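Methyl-accepting chemotaxis sensory transducer (Anaeromyxobacter dehalogenans, PDB 4K08) probably senses small molecules in the periplasm through its single Cache (PAS-like) domain and passes the signal on to the chemotaxis machinery. Local coordinates at residues M3-V11 against V136-D144; Y57-M67 against H70-L81. All blocks are in the same frame, centred on the assembly; numbering follows the deposited sequence.

Contact 1 of 2, residues M3-V11 against V136-D144; sequences MLAERQAKV and VVGSGLYVD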
loop_
_atom_site.group_PDB
_atom_site.type_symbol
_atom_site.label_atom_id
_atom_site.label_comp_id
_atom_site.label_asym_id
_atom_site.label_seq_id
_atom_site.Cartn_x
_atom_site.Cartn_y
_atom_site.Cartn_z
HETATM N N MSE A 3 20.982 4.815 -9.558
HETATM C CA MSE A 3 20.473 6.139 -9.126
HETATM C C MSE A 3 18.995 6.070 -8.768
HETATM O O MSE A 3 18.441 6.980 -8.158
HETATM C CB MSE A 3 20.703 7.258 -10.140
HETATM C CG MSE A 3 21.826 8.206 -9.784
HETATM SE SE MSE A 3 21.196 10.021 -9.428
HETATM C CE MSE A 3 20.154 10.385 -11.039
ATOM N N LEU A 4 18.370 4.967 -9.147
ATOM C CA LEU A 4 16.952 4.755 -8.953
ATOM C C LEU A 4 16.759 3.601 -7.977
ATOM O O LEU A 4 15.757 3.520 -7.267
ATOM C CB LEU A 4 16.319 4.439 -10.304
ATOM C CG LEU A 4 14.989 3.697 -10.411
ATOM C CD1 LEU A 4 13.830 4.699 -10.428
ATOM C CD2 LEU A 4 14.971 2.800 -11.664
ATOM N N ALA A 5 17.729 2.698 -7.951
ATOM C CA ALA A 5 17.777 1.660 -6.931
ATOM C C ALA A 5 17.769 2.318 -5.544
ATOM O O ALA A 5 17.232 1.756 -4.587
ATOM C CB ALA A 5 19.023 0.765 -7.121
ATOM N N GLU A 6 18.338 3.521 -5.450
ATOM C CA GLU A 6 18.420 4.246 -4.185
ATOM C C GLU A 6 17.039 4.744 -3.738
ATOM O O GLU A 6 16.670 4.628 -2.561
ATOM C CB GLU A 6 19.396 5.430 -4.305
ATOM C CG GLU A 6 19.291 6.444 -3.157
ATOM N N ARG A 7 16.289 5.300 -4.686
ATOM C CA ARG A 7 14.923 5.735 -4.434
ATOM C C ARG A 7 14.011 4.534 -4.147
ATOM O O ARG A 7 13.127 4.613 -3.288
ATOM C CB ARG A 7 14.370 6.514 -5.627
ATOM C CG ARG A 7 15.179 7.745 -6.025
ATOM C CD ARG A 7 14.508 8.513 -7.170
ATOM N NE ARG A 7 13.195 9.029 -6.775
ATOM C CZ ARG A 7 12.166 9.248 -7.611
ATOM N NH1 ARG A 7 12.278 8.994 -8.918
ATOM N NH2 ARG A 7 11.012 9.725 -7.123
ATOM N N GLN A 8 14.220 3.429 -4.870
ATOM C CA GLN A 8 13.430 2.223 -4.621
ATOM C C GLN A 8 13.735 1.700 -3.242
ATOM O O GLN A 8 12.839 1.219 -2.566
ATOM C CB GLN A 8 13.710 1.127 -5.656
ATOM C CG GLN A 8 13.031 1.352 -6.988
ATOM C CD GLN A 8 13.110 0.123 -7.883
ATOM O OE1 GLN A 8 13.403 0.232 -9.067
ATOM N NE2 GLN A 8 12.831 -1.054 -7.317
ATOM N N ALA A 9 15.001 1.779 -2.831
ATOM C CA ALA A 9 15.385 1.371 -1.486
ATOM C C ALA A 9 14.703 2.249 -0.442
ATOM O O ALA A 9 14.345 1.775 0.620
ATOM C CB ALA A 9 16.908 1.428 -1.309
ATOM N N LYS A 10 14.522 3.524 -0.729
ATOM C CA LYS A 10 13.863 4.373 0.252
ATOM C C LYS A 10 12.367 4.071 0.365
ATOM O O LYS A 10 11.825 4.096 1.455
ATOM C CB LYS A 10 14.065 5.861 -0.041
ATOM C CG LYS A 10 13.390 6.732 1.025
ATOM C CD LYS A 10 14.031 8.065 1.160
ATOM C CE LYS A 10 13.371 8.879 2.259
ATOM N NZ LYS A 10 13.823 10.309 2.138
ATOM N N VAL A 11 11.706 3.815 -0.759
ATOM C CA VAL A 11 10.303 3.406 -0.762
ATOM C C VAL A 11 10.173 2.074 -0.004
ATOM O O VAL A 11 9.324 1.921 0.889
ATOM C CB VAL A 11 9.762 3.290 -2.195
ATOM C CG1 VAL A 11 8.418 2.576 -2.227
ATOM C CG2 VAL A 11 9.631 4.704 -2.826
ATOM N N VAL A 136 -2.717 -5.825 2.322
ATOM C CA VAL A 136 -1.541 -5.484 1.543
ATOM C C VAL A 136 -1.272 -4.013 1.828
ATOM O O VAL A 136 -2.189 -3.217 1.720
ATOM C CB VAL A 136 -1.800 -5.663 0.026
ATOM C CG1 VAL A 136 -0.591 -5.142 -0.829
ATOM C CG2 VAL A 136 -2.104 -7.154 -0.272
ATOM N N VAL A 137 -0.052 -3.662 2.211
ATOM C CA VAL A 137 0.294 -2.253 2.490
ATOM C C VAL A 137 1.340 -1.820 1.461
ATOM O O VAL A 137 2.283 -2.586 1.180
ATOM C CB VAL A 137 0.876 -2.095 3.924
ATOM C CG1 VAL A 137 1.080 -0.606 4.266
ATOM C CG2 VAL A 137 -0.056 -2.777 4.936
ATOM N N GLY A 138 1.159 -0.650 0.847
ATOM C CA GLY A 138 2.032 -0.263 -0.255
ATOM C C GLY A 138 2.374 1.215 -0.243
ATOM O O GLY A 138 1.685 2.022 0.405
ATOM N N SER A 139 3.446 1.558 -0.958
ATOM C CA SER A 139 3.785 2.949 -1.265
ATOM C C SER A 139 4.657 2.889 -2.508
ATOM O O SER A 139 5.306 1.862 -2.747
ATOM C CB SER A 139 4.548 3.638 -0.110
ATOM O OG SER A 139 4.745 5.019 -0.387
ATOM N N GLY A 140 4.661 3.951 -3.312
ATOM C CA GLY A 140 5.490 3.972 -4.514
ATOM C C GLY A 140 6.158 5.320 -4.790
ATOM O O GLY A 140 5.797 6.349 -4.201
ATOM N N LEU A 141 7.128 5.316 -5.705
ATOM C CA LEU A 141 7.737 6.554 -6.194
ATOM C C LEU A 141 7.249 6.797 -7.628
ATOM O O LEU A 141 6.886 5.858 -8.375
ATOM C CB LEU A 141 9.277 6.457 -6.172
ATOM C CG LEU A 141 9.784 5.285 -7.060
ATOM C CD1 LEU A 141 10.298 5.790 -8.383
ATOM C CD2 LEU A 141 10.858 4.467 -6.400
ATOM N N TYR A 142 7.261 8.060 -8.010
ATOM C CA TYR A 142 6.906 8.453 -9.349
ATOM C C TYR A 142 8.232 8.565 -10.112
ATOM O O TYR A 142 9.110 9.378 -9.772
ATOM C CB TYR A 142 6.094 9.741 -9.342
ATOM C CG TYR A 142 4.738 9.486 -8.699
ATOM C CD1 TYR A 142 3.643 9.046 -9.486
ATOM C CD2 TYR A 142 4.557 9.630 -7.300
ATOM C CE1 TYR A 142 2.390 8.740 -8.895
ATOM C CE2 TYR A 142 3.305 9.347 -6.688
ATOM C CZ TYR A 142 2.234 8.905 -7.486
ATOM O OH TYR A 142 1.010 8.625 -6.931
ATOM N N VAL A 143 8.369 7.671 -11.090
ATOM C CA VAL A 143 9.594 7.543 -11.883
ATOM C C VAL A 143 10.130 8.893 -12.342
ATOM O O VAL A 143 11.323 9.131 -12.213
ATOM C CB VAL A 143 9.418 6.643 -13.126
ATOM C CG1 VAL A 143 10.717 6.688 -13.993
ATOM C CG2 VAL A 143 9.058 5.196 -12.719
ATOM N N ASP A 144 9.269 9.775 -12.846
ATOM C CA ASP A 144 9.732 11.076 -13.335
ATOM C C ASP A 144 9.984 12.100 -12.212
ATOM O O ASP A 144 9.171 12.279 -11.291
ATOM C CB ASP A 144 8.728 11.634 -14.349
#
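L141 of the strand is wedged between V11, Q8 and R7 of the helix, and the tight part of the contact is built round it. Its CD2 lies 3.8 Å from V11 CG2, and the same methyl packs against the backbone N and CG of Q8. A chi1 of 60°, with CG between backbone N and carbonyl carbon, turns both methyls to the helix. One turn further on, V11 CG1 presses on the S139 carbonyl, 3.2 Å from its O, where G140 offers only its backbone.

Toward the helix start the contact becomes polar and looser. L4 CD1 merely grazes L141 CD1 at 4.2 Å. The R7 guanidinium lays one face over L141 CD1 and turns its edge to two carbonyls: NH2 reaches Y142 O at 3.3 Å (N-H...O 149°), from above the carbonyl plane, while the bonds of NH1 to Y142 O and V143 O are weak. V143 beyond is exposed.

The axes of helix 5-11 and strand 136-142 run at 155° and come within 8.2 Å; these pieces belong to helix 5-30 and strand 135-142. Strand 120-130 flanks that strand in the sheet, its I124 touching Q8, while V15 further along the helix meets S139.

Contact 2 of 2, residues Y57-M67 against H70-L81; sequences YFWVNDLEPRM and HPTNPQLDGQDL. With ACT (acetate ion), chain C.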
loop_
_atom_site.group_PDB
_atom_site.type_symbol
_atom_site.label_atom_id
_atom_site.label_comp_id
_atom_site.label_asym_id
_atom_site.label_seq_id
_atom_site.Cartn_x
_atom_site.Cartn_y
_atom_site.Cartn_z
ATOM N N TYR A 57 2.750 8.720 -0.119
ATOM C CA TYR A 57 1.717 8.193 0.792
ATOM C C TYR A 57 1.625 6.656 0.768
ATOM O O TYR A 57 2.213 5.986 -0.124
ATOM C CB TYR A 57 0.372 8.801 0.401
ATOM C CG TYR A 57 -0.055 8.310 -0.988
ATOM C CD1 TYR A 57 -0.762 7.112 -1.146
ATOM C CD2 TYR A 57 0.263 9.067 -2.132
ATOM C CE1 TYR A 57 -1.129 6.645 -2.452
ATOM C CE2 TYR A 57 -0.109 8.637 -3.421
ATOM C CZ TYR A 57 -0.799 7.428 -3.571
ATOM O OH TYR A 57 -1.137 7.052 -4.848
ATOM N N PHE A 58 0.853 6.107 1.718
ATOM C CA PHE A 58 0.648 4.656 1.849
ATOM C C PHE A 58 -0.810 4.356 1.509
ATOM O O PHE A 58 -1.639 5.198 1.768
ATOM C CB PHE A 58 0.903 4.186 3.307
ATOM C CG PHE A 58 2.309 4.467 3.805
ATOM C CD1 PHE A 58 3.372 3.634 3.454
ATOM C CD2 PHE A 58 2.577 5.592 4.594
ATOM C CE1 PHE A 58 4.673 3.919 3.888
ATOM C CE2 PHE A 58 3.845 5.868 5.041
ATOM C CZ PHE A 58 4.908 5.033 4.684
ATOM N N TRP A 59 -1.142 3.153 1.025
ATOM C CA TRP A 59 -2.534 2.736 0.953
ATOM C C TRP A 59 -2.605 1.307 1.475
ATOM O O TRP A 59 -1.599 0.625 1.598
ATOM C CB TRP A 59 -3.081 2.746 -0.514
ATOM C CG TRP A 59 -2.494 1.578 -1.328
ATOM C CD1 TRP A 59 -3.014 0.280 -1.455
ATOM C CD2 TRP A 59 -1.263 1.578 -2.070
ATOM N NE1 TRP A 59 -2.190 -0.484 -2.261
ATOM C CE2 TRP A 59 -1.090 0.252 -2.611
ATOM C CE3 TRP A 59 -0.281 2.545 -2.326
ATOM C CZ2 TRP A 59 0.008 -0.102 -3.405
ATOM C CZ3 TRP A 59 0.840 2.181 -3.150
ATOM C CH2 TRP A 59 0.965 0.870 -3.667
ATOM N N VAL A 60 -3.814 0.851 1.770
ATOM C CA VAL A 60 -4.020 -0.501 2.204
ATOM C C VAL A 60 -5.136 -1.103 1.360
ATOM O O VAL A 60 -6.208 -0.504 1.215
ATOM C CB VAL A 60 -4.441 -0.566 3.698
ATOM C CG1 VAL A 60 -4.722 -2.065 4.078
ATOM C CG2 VAL A 60 -3.369 0.089 4.610
ATOM N N ASN A 61 -4.894 -2.281 0.797
ATOM C CA ASN A 61 -5.997 -3.046 0.230
ATOM C C ASN A 61 -5.983 -4.471 0.778
ATOM O O ASN A 61 -4.999 -4.862 1.383
ATOM C CB ASN A 61 -6.001 -3.021 -1.317
ATOM C CG ASN A 61 -4.778 -3.703 -1.936
ATOM O OD1 ASN A 61 -3.764 -3.052 -2.229
ATOM N ND2 ASN A 61 -4.880 -5.015 -2.161
ATOM N N ASP A 62 -7.066 -5.225 0.574
ATOM C CA ASP A 62 -7.092 -6.626 1.056
ATOM C C ASP A 62 -6.928 -7.583 -0.110
ATOM O O ASP A 62 -6.592 -7.158 -1.242
ATOM C CB ASP A 62 -8.357 -6.993 1.879
ATOM C CG ASP A 62 -9.661 -6.968 1.058
ATOM O OD1 ASP A 62 -9.664 -7.089 -0.207
ATOM O OD2 ASP A 62 -10.723 -6.805 1.709
ATOM N N LEU A 63 -7.151 -8.870 0.156
ATOM C CA LEU A 63 -6.766 -9.899 -0.809
ATOM C C LEU A 63 -7.818 -10.201 -1.870
ATOM O O LEU A 63 -7.528 -10.901 -2.834
ATOM C CB LEU A 63 -6.348 -11.189 -0.061
ATOM C CG LEU A 63 -5.136 -10.959 0.871
ATOM C CD1 LEU A 63 -4.832 -12.232 1.648
ATOM C CD2 LEU A 63 -3.900 -10.475 0.110
ATOM N N GLU A 64 -9.022 -9.655 -1.720
ATOM C CA GLU A 64 -10.079 -9.863 -2.709
ATOM C C GLU A 64 -9.637 -9.601 -4.180
ATOM O O GLU A 64 -9.898 -10.443 -5.028
ATOM C CB GLU A 64 -11.350 -9.073 -2.336
ATOM C CG GLU A 64 -12.591 -9.432 -3.186
ATOM C CD GLU A 64 -13.865 -8.723 -2.721
ATOM O OE1 GLU A 64 -13.899 -8.199 -1.569
ATOM O OE2 GLU A 64 -14.828 -8.669 -3.516
ATOM N N PRO A 65 -8.955 -8.461 -4.495
ATOM C CA PRO A 65 -8.580 -7.271 -3.695
ATOM C C PRO A 65 -9.695 -6.259 -3.615
ATOM O O PRO A 65 -10.414 -6.043 -4.576
ATOM C CB PRO A 65 -7.388 -6.655 -4.448
ATOM C CG PRO A 65 -7.634 -7.030 -5.959
ATOM C CD PRO A 65 -8.432 -8.413 -5.886
ATOM N N ARG A 66 -9.826 -5.638 -2.440
ATOM C CA ARG A 66 -10.796 -4.605 -2.210
ATOM C C ARG A 66 -10.061 -3.481 -1.422
ATOM O O ARG A 66 -9.205 -3.779 -0.578
ATOM C CB ARG A 66 -11.988 -5.155 -1.403
ATOM C CG ARG A 66 -13.136 -4.136 -1.071
ATOM C CD ARG A 66 -14.425 -4.905 -0.501
ATOM N NE ARG A 66 -15.034 -5.799 -1.511
ATOM C CZ ARG A 66 -16.024 -5.438 -2.324
ATOM N NH1 ARG A 66 -16.524 -4.204 -2.270
ATOM N NH2 ARG A 66 -16.552 -6.312 -3.195
HETATM N N MSE A 67 -10.378 -2.226 -1.716
HETATM C CA MSE A 67 -9.641 -1.126 -1.067
HETATM C C MSE A 67 -10.106 -1.033 0.408
HETATM O O MSE A 67 -11.318 -0.989 0.689
HETATM C CB MSE A 67 -9.875 0.213 -1.743
HETATM C CG MSE A 67 -8.966 1.309 -1.171
HETATM SE SE MSE A 67 -7.072 0.970 -1.658
HETATM C CE MSE A 67 -7.075 1.514 -3.511
ATOM N N HIS A 70 -7.384 4.334 1.112
ATOM C CA HIS A 70 -6.556 5.051 0.161
ATOM C C HIS A 70 -6.678 6.537 0.511
ATOM O O HIS A 70 -7.760 7.091 0.491
ATOM C CB HIS A 70 -6.978 4.797 -1.304
ATOM C CG HIS A 70 -5.892 5.128 -2.285
ATOM N ND1 HIS A 70 -5.486 6.432 -2.540
ATOM C CD2 HIS A 70 -5.094 4.328 -3.034
ATOM C CE1 HIS A 70 -4.500 6.414 -3.426
ATOM N NE2 HIS A 70 -4.215 5.154 -3.718
ATOM N N PRO A 71 -5.556 7.172 0.856
ATOM C CA PRO A 71 -5.620 8.553 1.392
ATOM C C PRO A 71 -5.750 9.635 0.320
ATOM O O PRO A 71 -6.227 10.722 0.654
ATOM C CB PRO A 71 -4.290 8.698 2.155
ATOM C CG PRO A 71 -3.308 7.783 1.336
ATOM C CD PRO A 71 -4.185 6.612 0.853
ATOM N N THR A 72 -5.309 9.402 -0.933
ATOM C CA THR A 72 -5.400 10.486 -1.919
ATOM C C THR A 72 -6.526 10.227 -2.925
ATOM O O THR A 72 -6.968 11.153 -3.592
ATOM C CB THR A 72 -4.072 10.670 -2.689
ATOM O OG1 THR A 72 -3.750 9.443 -3.366
ATOM C CG2 THR A 72 -2.972 11.031 -1.772
ATOM N N ASN A 73 -6.987 8.979 -3.011
ATOM C CA ASN A 73 -8.159 8.637 -3.817
ATOM C C ASN A 73 -9.179 7.875 -2.926
ATOM O O ASN A 73 -9.514 6.702 -3.198
ATOM C CB ASN A 73 -7.755 7.763 -5.023
ATOM C CG ASN A 73 -6.835 8.507 -6.017
ATOM O OD1 ASN A 73 -5.591 8.392 -5.981
ATOM N ND2 ASN A 73 -7.456 9.296 -6.878
ATOM N N PRO A 74 -9.681 8.543 -1.876
ATOM C CA PRO A 74 -10.537 7.857 -0.876
ATOM C C PRO A 74 -11.858 7.394 -1.468
ATOM O O PRO A 74 -12.464 6.496 -0.897
ATOM C CB PRO A 74 -10.803 8.950 0.202
ATOM C CG PRO A 74 -10.589 10.309 -0.541
ATOM C CD PRO A 74 -9.427 9.962 -1.528
ATOM N N GLN A 75 -12.303 7.958 -2.598
ATOM C CA GLN A 75 -13.488 7.370 -3.255
ATOM C C GLN A 75 -13.318 5.871 -3.602
ATOM O O GLN A 75 -14.308 5.199 -3.892
ATOM C CB GLN A 75 -13.922 8.141 -4.504
ATOM C CG GLN A 75 -14.408 9.577 -4.208
ATOM N N LEU A 76 -12.091 5.342 -3.606
ATOM C CA LEU A 76 -11.920 3.904 -3.842
ATOM C C LEU A 76 -12.219 3.038 -2.572
ATOM O O LEU A 76 -12.232 1.805 -2.648
ATOM C CB LEU A 76 -10.498 3.606 -4.263
ATOM C CG LEU A 76 -10.141 4.214 -5.675
ATOM C CD1 LEU A 76 -8.648 4.066 -5.955
ATOM C CD2 LEU A 76 -10.990 3.555 -6.799
ATOM N N ASP A 77 -12.340 3.691 -1.417
ATOM C CA ASP A 77 -12.484 2.937 -0.153
ATOM C C ASP A 77 -13.646 1.939 -0.232
ATOM O O ASP A 77 -14.733 2.314 -0.635
ATOM C CB ASP A 77 -12.696 3.885 1.053
ATOM C CG ASP A 77 -11.443 4.675 1.406
ATOM O OD1 ASP A 77 -10.363 4.319 0.877
ATOM O OD2 ASP A 77 -11.532 5.622 2.232
ATOM N N GLY A 78 -13.395 0.676 0.105
ATOM C CA GLY A 78 -14.430 -0.347 0.066
ATOM C C GLY A 78 -14.783 -0.864 -1.341
ATOM O O GLY A 78 -15.580 -1.798 -1.476
ATOM N N GLN A 79 -14.196 -0.268 -2.389
ATOM C CA GLN A 79 -14.480 -0.724 -3.773
ATOM C C GLN A 79 -13.723 -2.025 -4.145
ATOM O O GLN A 79 -12.549 -2.223 -3.798
ATOM C CB GLN A 79 -14.175 0.375 -4.802
ATOM C CG GLN A 79 -15.013 1.666 -4.627
ATOM C CD GLN A 79 -16.520 1.438 -4.859
ATOM O OE1 GLN A 79 -16.911 0.589 -5.674
ATOM N NE2 GLN A 79 -17.370 2.193 -4.138
ATOM N N ASP A 80 -14.422 -2.921 -4.850
ATOM C CA ASP A 80 -13.785 -4.091 -5.429
ATOM C C ASP A 80 -12.716 -3.644 -6.463
ATOM O O ASP A 80 -13.032 -2.889 -7.393
ATOM C CB ASP A 80 -14.879 -4.926 -6.113
ATOM C CG ASP A 80 -14.367 -6.264 -6.694
ATOM O OD1 ASP A 80 -13.158 -6.521 -6.718
ATOM O OD2 ASP A 80 -15.238 -7.097 -7.095
ATOM N N LEU A 81 -11.487 -4.123 -6.318
ATOM C CA LEU A 81 -10.411 -3.702 -7.201
ATOM C C LEU A 81 -10.063 -4.810 -8.196
ATOM O O LEU A 81 -9.142 -4.640 -8.986
ATOM C CB LEU A 81 -9.144 -3.333 -6.401
ATOM C CG LEU A 81 -9.358 -2.229 -5.331
ATOM C CD1 LEU A 81 -8.117 -2.074 -4.381
ATOM C CD2 LEU A 81 -9.717 -0.888 -5.967
HETATM C C ACT C . -1.419 3.663 -5.587
HETATM O O ACT C . -1.967 4.702 -5.059
HETATM O OXT ACT C . -0.273 3.782 -6.092
HETATM C CH3 ACT C . -2.077 2.277 -5.631
HETATM O O HOH W 1 -2.730 9.827 -5.967
HETATM O O HOH W 2 -14.416 -9.678 -6.059
#
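A bound acetate, probably from the crystallisation liquor, joins the two segments: its O accepts from Y57 OH at 2.5 Å and H70 NE2 at 2.7 Å. Its methyl sits 3.5 Å above the centre of the W59 ring. Y110 and K123 also bond to it, consistent with the ligand pocket of a Cache domain. N73 N donates to H70 ND1, tilted 29° from the ring plane, which helps hold the imidazole with NE2 toward the acetate, and T72 CG2 makes a CH-pi contact over the Y57 face.

M67, a selenomethionine, fills the middle. Bends at chi2 and chi3 (68° and 76°) fold its chain back, bringing CE within 3.5 Å of H70 CD2 and also against L76 and L81. Its backbone N and O bond to Q79 O and G78 N, both within the type II turn L76-Q79.

On the solvent side R66 grips E64 side-on through NE and NH2, while NH1 donates to G78 O at 2.7 Å. With the guanidinium gone, as in an alanine at this position, the G78 carbonyl would probably lose this donor and E64 its cation, with E64 OE2 3.9 Å from D80 OD2. D80 OD1 is hydrogen-bonded to S82 OG.

F93 of helix 92-103 covers M67 and L81, W112 of strand 105-113 meets H70, and strand 59-62 pairs with strand 135-142.

In the fold
Contact 2 is nested within the long chain loop that contact 1 closes: helix 5-30 comes first, then 57-67 and 70-81, and strand 135-142 last. Their centres lie about 19 Å apart, on opposite sides of the chain's centre, yet both reach one five-stranded antiparallel sheet through strands 135-142 and 59-62, which are neighbours in it. Two probable hydrogen bonds join the strands and their neighbours: V136 N to N61 O (2.6 Å) and S139 OG to Y57 O (2.7 Å). Contact 1 therefore fastens the N-terminal helix to the sheet, and contact 2 supplies part of the acetate pocket, with Y110 and K123.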